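Local coordinates for protein Exo-poly-alpha-D-galacturonosidase (Thermotoga maritima, PDB 3JUR) that probably hydrolyses the alpha-1,4 linkages of polygalacturonate, the backbone of pectin, as a glycoside hydrolase of family 28, working from the chain end as an exo-acting enzyme, at residues D[98-103]-D[179-184]; D[103-108]-D[211-216]; D[109-114]-D[175-180]; D[161-166]-D[184-189]. All blocks are in the same frame, centred on the assembly; numbering follows the deposited sequence.

Contact 1: residues D[98-103]-D[179-184]; sequences LPVVLT and ERVFGK
V100 meets 179-184 with both of its methyl groups. V100 CG1 stands 4.0 Å from G183 CA, while V100 CG2 touches V181 CG1 at 4.1 Å, the two valine side chains crossing at about a right angle. With CG1 anti to the carbonyl carbon (chi1 -69°), the two methyls of V100 diverge to G183 and V181. L98 adds the second apolar patch: its CD1 lies 3.9 Å from K184 CB, and its CD2 sits 4.1 Å from G183 CA. Both L98 and V100 thus close on G183, where a beta carbon would run into V100 CG1 and L98 CD2; the positive phi of 70° is a separate reason for glycine. No hydrogen bond joins the segments, so the evidence is for purely van der Waals packing between two loops flanking the parallel beta-helix, before strand 103-105 and after helix 161-173. Strand 108-112 is the second shell, with backbone bonds between V101 and N112 and between F182 and Y111, while N112 OD1 accepts from G183 N.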
loop_
_atom_site.group_PDB
_atom_site.type_symbol
_atom_site.label_atom_id
_atom_site.label_comp_id
_atom_site.label_asym_id
_atom_site.label_seq_id
_atom_site.Cartn_x
_atom_site.Cartn_y
_atom_site.Cartn_z
ATOM N N LEU D 98 3.785 -6.837 60.135
ATOM C CA LEU D 98 2.664 -6.613 61.033
ATOM C C LEU D 98 3.104 -5.644 62.142
ATOM O O LEU D 98 4.302 -5.529 62.410
ATOM C CB LEU D 98 2.190 -7.948 61.623
ATOM C CG LEU D 98 1.634 -9.002 60.658
ATOM C CD1 LEU D 98 1.526 -10.360 61.347
ATOM C CD2 LEU D 98 0.287 -8.579 60.082
ATOM N N PRO D 99 2.149 -4.952 62.799
ATOM C CA PRO D 99 0.691 -5.030 62.637
ATOM C C PRO D 99 0.189 -4.575 61.274
ATOM O O PRO D 99 0.905 -3.883 60.532
ATOM C CB PRO D 99 0.154 -4.101 63.740
ATOM C CG PRO D 99 1.300 -3.229 64.113
ATOM C CD PRO D 99 2.523 -4.067 63.919
ATOM N N VAL D 100 -1.043 -4.973 60.961
ATOM C CA VAL D 100 -1.722 -4.568 59.730
ATOM C C VAL D 100 -1.826 -3.044 59.623
ATOM O O VAL D 100 -1.967 -2.353 60.629
ATOM C CB VAL D 100 -3.135 -5.218 59.609
ATOM C CG1 VAL D 100 -3.019 -6.716 59.369
ATOM C CG2 VAL D 100 -3.983 -4.946 60.860
ATOM N N VAL D 101 -1.725 -2.531 58.400
ATOM C CA VAL D 101 -1.872 -1.097 58.135
ATOM C C VAL D 101 -2.950 -0.866 57.078
ATOM O O VAL D 101 -3.321 -1.797 56.358
ATOM C CB VAL D 101 -0.536 -0.445 57.668
ATOM C CG1 VAL D 101 0.535 -0.570 58.742
ATOM C CG2 VAL D 101 -0.057 -1.038 56.331
ATOM N N LEU D 102 -3.454 0.365 56.993
ATOM C CA LEU D 102 -4.383 0.747 55.935
ATOM C C LEU D 102 -3.684 0.623 54.595
ATOM O O LEU D 102 -2.644 1.244 54.367
ATOM C CB LEU D 102 -4.890 2.180 56.129
ATOM C CG LEU D 102 -5.788 2.783 55.038
ATOM C CD1 LEU D 102 -7.142 2.074 54.942
ATOM C CD2 LEU D 102 -5.986 4.266 55.299
ATOM N N THR D 103 -4.260 -0.190 53.716
ATOM C CA THR D 103 -3.669 -0.457 52.411
ATOM C C THR D 103 -4.758 -0.870 51.410
ATOM O O THR D 103 -5.953 -0.628 51.638
ATOM C CB THR D 103 -2.481 -1.488 52.506
ATOM O OG1 THR D 103 -1.752 -1.524 51.270
ATOM C CG2 THR D 103 -2.961 -2.897 52.871
ATOM N N GLU D 179 -12.853 -3.039 59.696
ATOM C CA GLU D 179 -13.278 -4.400 60.017
ATOM C C GLU D 179 -12.832 -5.422 58.966
ATOM O O GLU D 179 -13.126 -6.613 59.078
ATOM C CB GLU D 179 -14.796 -4.445 60.230
ATOM C CG GLU D 179 -15.272 -3.560 61.379
ATOM C CD GLU D 179 -16.781 -3.525 61.541
ATOM O OE1 GLU D 179 -17.492 -4.293 60.853
ATOM O OE2 GLU D 179 -17.258 -2.719 62.367
ATOM N N ARG D 180 -12.106 -4.949 57.957
ATOM C CA ARG D 180 -11.553 -5.812 56.920
ATOM C C ARG D 180 -10.102 -6.134 57.258
ATOM O O ARG D 180 -9.174 -5.607 56.636
ATOM C CB ARG D 180 -11.639 -5.137 55.549
ATOM C CG ARG D 180 -13.037 -4.748 55.119
ATOM C CD ARG D 180 -13.009 -4.134 53.733
ATOM N NE ARG D 180 -14.210 -3.352 53.458
ATOM C CZ ARG D 180 -14.317 -2.460 52.477
ATOM N NH1 ARG D 180 -13.289 -2.224 51.666
ATOM N NH2 ARG D 180 -15.453 -1.797 52.305
ATOM N N VAL D 181 -9.918 -7.004 58.245
ATOM C CA VAL D 181 -8.590 -7.295 58.781
ATOM C C VAL D 181 -8.070 -8.632 58.258
ATOM O O VAL D 181 -8.704 -9.673 58.447
ATOM C CB VAL D 181 -8.587 -7.279 60.337
ATOM C CG1 VAL D 181 -7.188 -7.557 60.893
ATOM C CG2 VAL D 181 -9.113 -5.946 60.856
ATOM N N PHE D 182 -6.915 -8.591 57.603
ATOM C CA PHE D 182 -6.284 -9.796 57.070
ATOM C C PHE D 182 -4.918 -10.018 57.725
ATOM O O PHE D 182 -4.849 -10.232 58.933
ATOM C CB PHE D 182 -6.238 -9.753 55.530
ATOM C CG PHE D 182 -7.600 -9.846 54.891
ATOM C CD1 PHE D 182 -8.069 -11.058 54.395
ATOM C CD2 PHE D 182 -8.438 -8.735 54.833
ATOM C CE1 PHE D 182 -9.342 -11.156 53.830
ATOM C CE2 PHE D 182 -9.712 -8.826 54.272
ATOM C CZ PHE D 182 -10.163 -10.039 53.768
ATOM N N GLY D 183 -3.839 -9.963 56.951
ATOM C CA GLY D 183 -2.507 -10.194 57.504
ATOM C C GLY D 183 -2.289 -11.641 57.901
ATOM O O GLY D 183 -2.457 -12.543 57.076
ATOM N N LYS D 184 -1.928 -11.847 59.171
ATOM C CA LYS D 184 -1.590 -13.164 59.731
ATOM C C LYS D 184 -2.712 -14.182 59.518
ATOM O O LYS D 184 -3.868 -13.935 59.880
ATOM C CB LYS D 184 -1.263 -13.035 61.229
ATOM C CG LYS D 184 -0.486 -14.198 61.838
ATOM C CD LYS D 184 -0.437 -14.070 63.363
ATOM C CE LYS D 184 0.724 -14.844 63.978
ATOM N NZ LYS D 184 0.523 -16.318 64.025
#

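Contact 2: residues D[103-108]-D[211-216]; sequences TRFEGI and SPMWCI. Unlike the reference sequence in segment 211-216: I216 (reference Val).
M213 crosses F105 at about a right angle, with SD 3.5 Å from F105 CE1. The sulfur lies 4.4 Å from the centroid of the F105 ring and 50° off its normal, an oblique Met-aromatic contact. With CG anti to the backbone N (chi1 -163°) and the chain extended beyond it, M213 carries its CE on to 3.7 Å from E106 CG. W214 also crosses E106 at about a right angle, its CH2 reaching E106 CA at 4.0 Å. F105 to I108 form the turn of a beta hairpin, closed by F105 N to I108 O at 2.9 Å and the reciprocal bond, with positive phi at E106 and G107 giving the type I' form; this tip packs on the loop between beta-helix strands 207-209 and 216-219. Were F105 replaced by an alanine, M213 SD would probably lose its aromatic partner and a gap open beside V164 of helix 161-173. One water donates to E106 OE2 at 2.7 Å and accepts from W214 NE1 at 3.0 Å, in the indole plane at its edge.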
loop_
_atom_site.group_PDB
_atom_site.type_symbol
_atom_site.label_atom_id
_atom_site.label_comp_id
_atom_site.label_asym_id
_atom_site.label_seq_id
_atom_site.Cartn_x
_atom_site.Cartn_y
_atom_site.Cartn_z
ATOM N N THR D 103 -4.260 -0.190 53.716
ATOM C CA THR D 103 -3.669 -0.457 52.411
ATOM C C THR D 103 -4.758 -0.870 51.410
ATOM O O THR D 103 -5.953 -0.628 51.638
ATOM C CB THR D 103 -2.481 -1.488 52.506
ATOM O OG1 THR D 103 -1.752 -1.524 51.270
ATOM C CG2 THR D 103 -2.961 -2.897 52.871
ATOM N N ARG D 104 -4.353 -1.480 50.307
ATOM C CA ARG D 104 -5.292 -1.817 49.254
ATOM C C ARG D 104 -4.840 -3.094 48.557
ATOM O O ARG D 104 -3.643 -3.313 48.379
ATOM C CB ARG D 104 -5.385 -0.646 48.267
ATOM C CG ARG D 104 -6.791 -0.386 47.759
ATOM C CD ARG D 104 -6.859 0.772 46.782
ATOM N NE ARG D 104 -7.434 1.961 47.400
ATOM C CZ ARG D 104 -8.171 2.862 46.759
ATOM N NH1 ARG D 104 -8.448 2.714 45.464
ATOM N NH2 ARG D 104 -8.642 3.910 47.417
ATOM N N PHE D 105 -5.785 -3.952 48.189
ATOM C CA PHE D 105 -5.463 -5.130 47.381
ATOM C C PHE D 105 -6.373 -5.213 46.162
ATOM O O PHE D 105 -7.589 -5.349 46.291
ATOM C CB PHE D 105 -5.544 -6.426 48.203
ATOM C CG PHE D 105 -4.965 -7.633 47.497
ATOM C CD1 PHE D 105 -3.639 -8.002 47.700
ATOM C CD2 PHE D 105 -5.746 -8.395 46.623
ATOM C CE1 PHE D 105 -3.102 -9.112 47.059
ATOM C CE2 PHE D 105 -5.217 -9.504 45.971
ATOM C CZ PHE D 105 -3.890 -9.864 46.193
ATOM N N GLU D 106 -5.763 -5.131 44.985
ATOM C CA GLU D 106 -6.475 -5.138 43.695
ATOM C C GLU D 106 -7.752 -4.292 43.708
ATOM O O GLU D 106 -8.838 -4.756 43.333
ATOM C CB GLU D 106 -6.712 -6.576 43.203
ATOM C CG GLU D 106 -5.403 -7.299 42.851
ATOM C CD GLU D 106 -5.600 -8.701 42.288
ATOM O OE1 GLU D 106 -6.513 -9.425 42.741
ATOM O OE2 GLU D 106 -4.816 -9.088 41.397
ATOM N N GLY D 107 -7.599 -3.045 44.158
ATOM C CA GLY D 107 -8.664 -2.046 44.106
ATOM C C GLY D 107 -9.631 -1.988 45.280
ATOM O O GLY D 107 -10.567 -1.186 45.264
ATOM N N ILE D 108 -9.424 -2.825 46.293
ATOM C CA ILE D 108 -10.283 -2.797 47.487
ATOM C C ILE D 108 -9.459 -2.519 48.752
ATOM O O ILE D 108 -8.449 -3.185 49.004
ATOM C CB ILE D 108 -11.132 -4.101 47.648
ATOM C CG1 ILE D 108 -12.053 -4.312 46.437
ATOM C CG2 ILE D 108 -11.973 -4.056 48.940
ATOM C CD1 ILE D 108 -12.601 -5.719 46.301
ATOM N N SER D 211 9.967 -7.865 43.399
ATOM C CA SER D 211 8.793 -7.293 44.050
ATOM C C SER D 211 7.783 -8.380 44.422
ATOM O O SER D 211 7.543 -9.301 43.625
ATOM C CB SER D 211 8.139 -6.258 43.143
ATOM O OG SER D 211 6.949 -5.742 43.717
ATOM N N PRO D 212 7.198 -8.285 45.636
ATOM C CA PRO D 212 6.156 -9.228 46.055
ATOM C C PRO D 212 4.971 -9.215 45.092
ATOM O O PRO D 212 4.469 -10.279 44.710
ATOM C CB PRO D 212 5.741 -8.701 47.432
ATOM C CG PRO D 212 6.976 -8.039 47.951
ATOM C CD PRO D 212 7.592 -7.386 46.734
ATOM N N MET D 213 4.565 -8.009 44.695
ATOM C CA MET D 213 3.422 -7.780 43.823
ATOM C C MET D 213 3.637 -6.437 43.089
ATOM O O MET D 213 4.651 -6.280 42.401
ATOM C CB MET D 213 2.124 -7.825 44.639
ATOM C CG MET D 213 0.868 -8.012 43.803
ATOM S SD MET D 213 -0.546 -8.446 44.824
ATOM C CE MET D 213 -1.889 -8.153 43.672
ATOM N N TRP D 214 2.728 -5.468 43.238
ATOM C CA TRP D 214 2.861 -4.183 42.519
ATOM C C TRP D 214 4.058 -3.391 43.043
ATOM O O TRP D 214 4.290 -3.336 44.261
ATOM C CB TRP D 214 1.591 -3.330 42.610
ATOM C CG TRP D 214 0.320 -3.979 42.104
ATOM C CD1 TRP D 214 0.192 -5.202 41.506
ATOM C CD2 TRP D 214 -0.996 -3.407 42.127
ATOM N NE1 TRP D 214 -1.121 -5.432 41.166
ATOM C CE2 TRP D 214 -1.872 -4.346 41.537
ATOM C CE3 TRP D 214 -1.522 -2.192 42.598
ATOM C CZ2 TRP D 214 -3.249 -4.107 41.403
ATOM C CZ3 TRP D 214 -2.885 -1.951 42.458
ATOM C CH2 TRP D 214 -3.735 -2.907 41.870
ATOM N N CYS D 215 4.816 -2.785 42.132
ATOM C CA CYS D 215 6.110 -2.199 42.490
ATOM C C CYS D 215 5.977 -0.799 43.070
ATOM O O CYS D 215 6.400 -0.560 44.201
ATOM C CB CYS D 215 7.097 -2.235 41.320
ATOM S SG CYS D 215 7.558 -3.914 40.790
ATOM N N ILE D 216 5.385 0.118 42.310
ATOM C CA ILE D 216 5.144 1.477 42.799
ATOM C C ILE D 216 3.655 1.808 42.783
ATOM O O ILE D 216 3.029 1.888 41.713
ATOM C CB ILE D 216 5.953 2.521 42.022
ATOM C CG1 ILE D 216 7.452 2.225 42.183
ATOM C CG2 ILE D 216 5.605 3.929 42.515
ATOM C CD1 ILE D 216 8.365 3.292 41.635
HETATM O O HOH W 1 -3.124 -7.410 40.081
#

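Contact 3: residues D[109-114]-D[175-180]; sequences ELYNYS and TPVEER
Y111 N donates to R180 O at 2.9 Å with an N-H...O angle of 167°, the shortest and straightest bond between the segments. A second bond runs from the arginine side chain: R180 NH1 donates to E109 O at 3.0 Å, an acceptor at the guanidinium edge and close to its plane. R180 has CG anti to its carbonyl carbon (chi1 -58°) and a chain extended from CG to NE, which carries the guanidinium out to E109 O. T175 O holds the group from its own segment, gripped side-on by R180 NE and NH2, each 2.9 Å from it; that oxygen sits 18° out of the guanidinium plane, and both bonds are clearly bent. D272 pairs with NH1 as a salt bridge. Above one guanidinium face, V177 CG2 lies over the centre, while V177 CG1 is 3.8 Å from E109 CB. The carboxylate of E109 is engaged by R275 and by Y196 OH. A leucine in place of R180 would probably leave T175 O and E109 O without these donors and D272 without this salt bridge. Y111 turns the edge of its ring to V177 O, with CD2 3.5 Å away. R180 N bonds V177 O at 2.9 Å, closing the short 3-10 turn 177-179. Together these bonds fasten a 3-10 turn, through an arginine bridging backbone carbonyls, to the second strand of a beta hairpin on the flank of a parallel beta-helix.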
loop_
_atom_site.group_PDB
_atom_site.type_symbol
_atom_site.label_atom_id
_atom_site.label_comp_id
_atom_site.label_asym_id
_atom_site.label_seq_id
_atom_site.Cartn_x
_atom_site.Cartn_y
_atom_site.Cartn_z
ATOM N N GLU D 109 -9.900 -1.528 49.529
ATOM C CA GLU D 109 -9.231 -1.144 50.773
ATOM C C GLU D 109 -9.372 -2.210 51.851
ATOM O O GLU D 109 -10.409 -2.867 51.961
ATOM C CB GLU D 109 -9.791 0.178 51.300
ATOM C CG GLU D 109 -9.455 1.385 50.440
ATOM C CD GLU D 109 -9.764 2.699 51.132
ATOM O OE1 GLU D 109 -9.052 3.696 50.870
ATOM O OE2 GLU D 109 -10.715 2.733 51.938
ATOM N N LEU D 110 -8.316 -2.377 52.639
ATOM C CA LEU D 110 -8.302 -3.340 53.737
ATOM C C LEU D 110 -7.170 -3.029 54.716
ATOM O O LEU D 110 -6.343 -2.145 54.471
ATOM C CB LEU D 110 -8.147 -4.770 53.192
ATOM C CG LEU D 110 -6.751 -5.269 52.797
ATOM C CD1 LEU D 110 -6.770 -6.763 52.583
ATOM C CD2 LEU D 110 -6.206 -4.557 51.564
ATOM N N TYR D 111 -7.150 -3.754 55.830
ATOM C CA TYR D 111 -5.988 -3.777 56.708
ATOM C C TYR D 111 -5.239 -5.082 56.486
ATOM O O TYR D 111 -5.812 -6.170 56.583
ATOM C CB TYR D 111 -6.391 -3.571 58.172
ATOM C CG TYR D 111 -6.634 -2.118 58.490
ATOM C CD1 TYR D 111 -5.672 -1.359 59.153
ATOM C CD2 TYR D 111 -7.815 -1.489 58.098
ATOM C CE1 TYR D 111 -5.891 -0.009 59.436
ATOM C CE2 TYR D 111 -8.042 -0.147 58.367
ATOM C CZ TYR D 111 -7.079 0.590 59.036
ATOM O OH TYR D 111 -7.314 1.922 59.303
ATOM N N ASN D 112 -3.961 -4.956 56.154
ATOM C CA ASN D 112 -3.147 -6.087 55.730
ATOM C C ASN D 112 -1.670 -5.794 55.981
ATOM O O ASN D 112 -1.324 -4.715 56.469
ATOM C CB ASN D 112 -3.396 -6.384 54.242
ATOM C CG ASN D 112 -2.795 -7.711 53.787
ATOM O OD1 ASN D 112 -2.722 -8.681 54.549
ATOM N ND2 ASN D 112 -2.368 -7.757 52.531
ATOM N N TYR D 113 -0.816 -6.762 55.647
ATOM C CA TYR D 113 0.634 -6.624 55.747
ATOM C C TYR D 113 1.099 -5.278 55.210
ATOM O O TYR D 113 0.604 -4.803 54.178
ATOM C CB TYR D 113 1.336 -7.755 54.978
ATOM C CG TYR D 113 1.193 -9.127 55.612
ATOM C CD1 TYR D 113 1.796 -9.419 56.837
ATOM C CD2 TYR D 113 0.465 -10.137 54.979
ATOM C CE1 TYR D 113 1.670 -10.676 57.421
ATOM C CE2 TYR D 113 0.334 -11.402 55.551
ATOM C CZ TYR D 113 0.935 -11.665 56.777
ATOM O OH TYR D 113 0.814 -12.911 57.357
ATOM N N SER D 114 2.042 -4.664 55.918
ATOM C CA SER D 114 2.638 -3.405 55.482
ATOM C C SER D 114 3.317 -3.541 54.117
ATOM O O SER D 114 4.019 -4.524 53.871
ATOM C CB SER D 114 3.661 -2.920 56.514
ATOM O OG SER D 114 4.340 -1.762 56.051
ATOM N N THR D 175 -19.199 -3.416 54.605
ATOM C CA THR D 175 -18.365 -3.630 55.795
ATOM C C THR D 175 -17.303 -2.531 55.883
ATOM O O THR D 175 -16.511 -2.369 54.957
ATOM C CB THR D 175 -17.650 -5.010 55.756
ATOM O OG1 THR D 175 -18.604 -6.052 55.519
ATOM C CG2 THR D 175 -16.916 -5.290 57.061
ATOM N N PRO D 176 -17.296 -1.763 56.990
ATOM C CA PRO D 176 -16.282 -0.720 57.159
ATOM C C PRO D 176 -14.869 -1.268 56.990
ATOM O O PRO D 176 -14.615 -2.429 57.324
ATOM C CB PRO D 176 -16.504 -0.251 58.595
ATOM C CG PRO D 176 -17.957 -0.491 58.831
ATOM C CD PRO D 176 -18.259 -1.773 58.108
ATOM N N VAL D 177 -13.973 -0.432 56.473
ATOM C CA VAL D 177 -12.581 -0.817 56.214
ATOM C C VAL D 177 -11.874 -1.324 57.475
ATOM O O VAL D 177 -11.121 -2.300 57.413
ATOM C CB VAL D 177 -11.770 0.350 55.581
ATOM C CG1 VAL D 177 -10.421 -0.145 55.065
ATOM C CG2 VAL D 177 -12.555 1.002 54.442
ATOM N N GLU D 178 -12.142 -0.668 58.608
ATOM C CA GLU D 178 -11.541 -1.006 59.906
ATOM C C GLU D 178 -11.834 -2.447 60.314
ATOM O O GLU D 178 -11.150 -3.006 61.171
ATOM C CB GLU D 178 -12.045 -0.058 61.008
ATOM C CG GLU D 178 -11.645 1.416 60.848
ATOM C CD GLU D 178 -12.437 2.162 59.764
ATOM O OE1 GLU D 178 -11.983 3.247 59.344
ATOM O OE2 GLU D 178 -13.506 1.673 59.328
ATOM N N GLU D 179 -12.853 -3.039 59.696
ATOM C CA GLU D 179 -13.278 -4.400 60.017
ATOM C C GLU D 179 -12.832 -5.422 58.966
ATOM O O GLU D 179 -13.126 -6.613 59.078
ATOM C CB GLU D 179 -14.796 -4.445 60.230
ATOM C CG GLU D 179 -15.272 -3.560 61.379
ATOM C CD GLU D 179 -16.781 -3.525 61.541
ATOM O OE1 GLU D 179 -17.492 -4.293 60.853
ATOM O OE2 GLU D 179 -17.258 -2.719 62.367
ATOM N N ARG D 180 -12.106 -4.949 57.957
ATOM C CA ARG D 180 -11.553 -5.812 56.920
ATOM C C ARG D 180 -10.102 -6.134 57.258
ATOM O O ARG D 180 -9.174 -5.607 56.636
ATOM C CB ARG D 180 -11.639 -5.137 55.549
ATOM C CG ARG D 180 -13.037 -4.748 55.119
ATOM C CD ARG D 180 -13.009 -4.134 53.733
ATOM N NE ARG D 180 -14.210 -3.352 53.458
ATOM C CZ ARG D 180 -14.317 -2.460 52.477
ATOM N NH1 ARG D 180 -13.289 -2.224 51.666
ATOM N NH2 ARG D 180 -15.453 -1.797 52.305
#

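Contact 4: residues D[161-166]-D[184-189]; sequences QEDVKK and KGHYLR
A buried aspartate, D163 near the start of helix 161-173, holds the loop 184-189 by two hydrogen bonds, joining the helix to the chain that leads into beta-helix strand 193-196. Each carboxylate oxygen takes one donor. H186 ND1 donates to D163 OD2 at 2.5 Å and 164°, a very short bond whose exact length should not be pressed, and the oxygen lies close to the imidazole plane at its edge. Y187 N donates to D163 OD1 at 3.0 Å. Both donors meet the carboxylate from out of its plane, which is turned 59° from the imidazole. H186 has CG anti to its carbonyl carbon (chi1 -58°), a setting that brings ND1 to the carboxylate; F182 meets the imidazole edge-to-face. K166 NZ reaches the ring edge 3.5 Å from H186 CE1, and its ion pair with D163 OD2, at 3.8 Å, is long. These positive or polar neighbours would probably help stabilise the carboxylate as an anion. Next to the polar pair, L188 CD2 packs 3.7 Å from D163 CB and 3.8 Å from V164 CG2. The result is a His-carboxylate pair reinforced by a main-chain N-H, binding a helix to a loop beside the parallel beta-helix.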
loop_
_atom_site.group_PDB
_atom_site.type_symbol
_atom_site.label_atom_id
_atom_site.label_comp_id
_atom_site.label_asym_id
_atom_site.label_seq_id
_atom_site.Cartn_x
_atom_site.Cartn_y
_atom_site.Cartn_z
ATOM N N GLN D 161 -6.756 -16.965 46.817
ATOM C CA GLN D 161 -8.110 -17.090 46.237
ATOM C C GLN D 161 -9.302 -16.953 47.199
ATOM O O GLN D 161 -10.267 -16.250 46.886
ATOM C CB GLN D 161 -8.230 -18.366 45.396
ATOM C CG GLN D 161 -7.531 -18.252 44.033
ATOM C CD GLN D 161 -7.315 -19.599 43.363
ATOM O OE1 GLN D 161 -8.220 -20.433 43.305
ATOM N NE2 GLN D 161 -6.109 -19.814 42.850
ATOM N N GLU D 162 -9.240 -17.610 48.355
ATOM C CA GLU D 162 -10.315 -17.494 49.343
ATOM C C GLU D 162 -10.403 -16.099 49.959
ATOM O O GLU D 162 -11.496 -15.562 50.138
ATOM C CB GLU D 162 -10.201 -18.572 50.432
ATOM C CG GLU D 162 -10.519 -19.977 49.943
ATOM C CD GLU D 162 -11.877 -20.061 49.265
ATOM O OE1 GLU D 162 -12.897 -20.202 49.978
ATOM O OE2 GLU D 162 -11.922 -19.992 48.016
ATOM N N ASP D 163 -9.248 -15.514 50.266
ATOM C CA ASP D 163 -9.188 -14.168 50.827
ATOM C C ASP D 163 -9.658 -13.088 49.851
ATOM O O ASP D 163 -10.330 -12.141 50.258
ATOM C CB ASP D 163 -7.779 -13.871 51.345
ATOM C CG ASP D 163 -7.451 -14.650 52.603
ATOM O OD1 ASP D 163 -6.378 -15.289 52.653
ATOM O OD2 ASP D 163 -8.276 -14.638 53.540
ATOM N N VAL D 164 -9.306 -13.236 48.571
ATOM C CA VAL D 164 -9.794 -12.341 47.514
ATOM C C VAL D 164 -11.317 -12.412 47.432
ATOM O O VAL D 164 -11.990 -11.379 47.357
ATOM C CB VAL D 164 -9.153 -12.657 46.129
ATOM C CG1 VAL D 164 -9.780 -11.808 45.024
ATOM C CG2 VAL D 164 -7.645 -12.436 46.167
ATOM N N LYS D 165 -11.845 -13.635 47.469
ATOM C CA LYS D 165 -13.281 -13.891 47.468
ATOM C C LYS D 165 -13.959 -13.212 48.660
ATOM O O LYS D 165 -14.961 -12.516 48.492
ATOM C CB LYS D 165 -13.533 -15.402 47.479
ATOM C CG LYS D 165 -14.988 -15.826 47.477
ATOM C CD LYS D 165 -15.097 -17.338 47.607
ATOM C CE LYS D 165 -16.538 -17.796 47.794
ATOM N NZ LYS D 165 -17.325 -17.617 46.547
ATOM N N LYS D 166 -13.392 -13.405 49.853
ATOM C CA LYS D 166 -13.918 -12.809 51.089
ATOM C C LYS D 166 -13.874 -11.282 51.073
ATOM O O LYS D 166 -14.853 -10.627 51.433
ATOM C CB LYS D 166 -13.174 -13.341 52.320
ATOM C CG LYS D 166 -13.572 -14.758 52.726
ATOM C CD LYS D 166 -13.125 -15.113 54.148
ATOM C CE LYS D 166 -11.612 -15.322 54.256
ATOM N NZ LYS D 166 -11.240 -15.809 55.621
ATOM N N LYS D 184 -1.928 -11.847 59.171
ATOM C CA LYS D 184 -1.590 -13.164 59.731
ATOM C C LYS D 184 -2.712 -14.182 59.518
ATOM O O LYS D 184 -3.868 -13.935 59.880
ATOM C CB LYS D 184 -1.263 -13.035 61.229
ATOM C CG LYS D 184 -0.486 -14.198 61.838
ATOM C CD LYS D 184 -0.437 -14.070 63.363
ATOM C CE LYS D 184 0.724 -14.844 63.978
ATOM N NZ LYS D 184 0.523 -16.318 64.025
ATOM N N GLY D 185 -2.356 -15.321 58.929
ATOM C CA GLY D 185 -3.322 -16.381 58.624
ATOM C C GLY D 185 -4.031 -16.179 57.291
ATOM O O GLY D 185 -4.897 -16.968 56.915
ATOM N N HIS D 186 -3.665 -15.114 56.585
ATOM C CA HIS D 186 -4.238 -14.806 55.274
ATOM C C HIS D 186 -3.136 -14.583 54.252
ATOM O O HIS D 186 -1.982 -14.346 54.616
ATOM C CB HIS D 186 -5.186 -13.608 55.367
ATOM C CG HIS D 186 -6.308 -13.826 56.330
ATOM N ND1 HIS D 186 -7.520 -14.364 55.951
ATOM C CD2 HIS D 186 -6.384 -13.634 57.668
ATOM C CE1 HIS D 186 -8.302 -14.473 57.011
ATOM N NE2 HIS D 186 -7.637 -14.034 58.065
ATOM N N TYR D 187 -3.492 -14.666 52.971
ATOM C CA TYR D 187 -2.486 -14.803 51.919
ATOM C C TYR D 187 -2.570 -13.740 50.824
ATOM O O TYR D 187 -2.477 -14.042 49.628
ATOM C CB TYR D 187 -2.504 -16.238 51.368
ATOM C CG TYR D 187 -2.236 -17.264 52.452
ATOM C CD1 TYR D 187 -0.940 -17.695 52.724
ATOM C CD2 TYR D 187 -3.281 -17.780 53.230
ATOM C CE1 TYR D 187 -0.687 -18.624 53.737
ATOM C CE2 TYR D 187 -3.038 -18.700 54.240
ATOM C CZ TYR D 187 -1.742 -19.118 54.486
ATOM O OH TYR D 187 -1.500 -20.033 55.475
ATOM N N LEU D 188 -2.731 -12.491 51.256
ATOM C CA LEU D 188 -2.737 -11.342 50.358
ATOM C C LEU D 188 -1.409 -10.588 50.462
ATOM O O LEU D 188 -1.123 -9.955 51.489
ATOM C CB LEU D 188 -3.915 -10.415 50.683
ATOM C CG LEU D 188 -5.321 -11.037 50.724
ATOM C CD1 LEU D 188 -6.333 -10.037 51.268
ATOM C CD2 LEU D 188 -5.748 -11.546 49.343
ATOM N N ARG D 189 -0.601 -10.679 49.404
ATOM C CA ARG D 189 0.692 -9.982 49.319
ATOM C C ARG D 189 0.546 -8.461 49.417
ATOM O O ARG D 189 -0.474 -7.909 49.009
ATOM C CB ARG D 189 1.397 -10.311 48.004
ATOM C CG ARG D 189 1.912 -11.735 47.880
ATOM C CD ARG D 189 2.194 -12.029 46.414
ATOM N NE ARG D 189 0.963 -12.119 45.629
ATOM C CZ ARG D 189 0.876 -11.874 44.321
ATOM N NH1 ARG D 189 1.945 -11.501 43.621
ATOM N NH2 ARG D 189 -0.293 -11.993 43.710
#

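Contacts 1 and 3 are the closest pair, with centres about 6 Å apart; contact 4 lies about 11 Å from contact 1 and 12 Å from contact 3. Contact 2 stands about 13 to 14 Å from the others and nearer the chain's centre. Along the chain the hairpin of strands 103-105 and 108-112 comes first, then helix 161-173 and its trailing loop, before 211-216 completes contact 2. F182 N to Y111 O links contacts 1 and 3, N112 ND2 to L188 O links 3 and 4, and R189 NH1 to P212 O links 4 and 2. Hairpin, helix and trailing loop thus pack on one another beside the parallel beta-helix, with contact 2 joining the hairpin tip to the loop between strands 207-209 and 216-219.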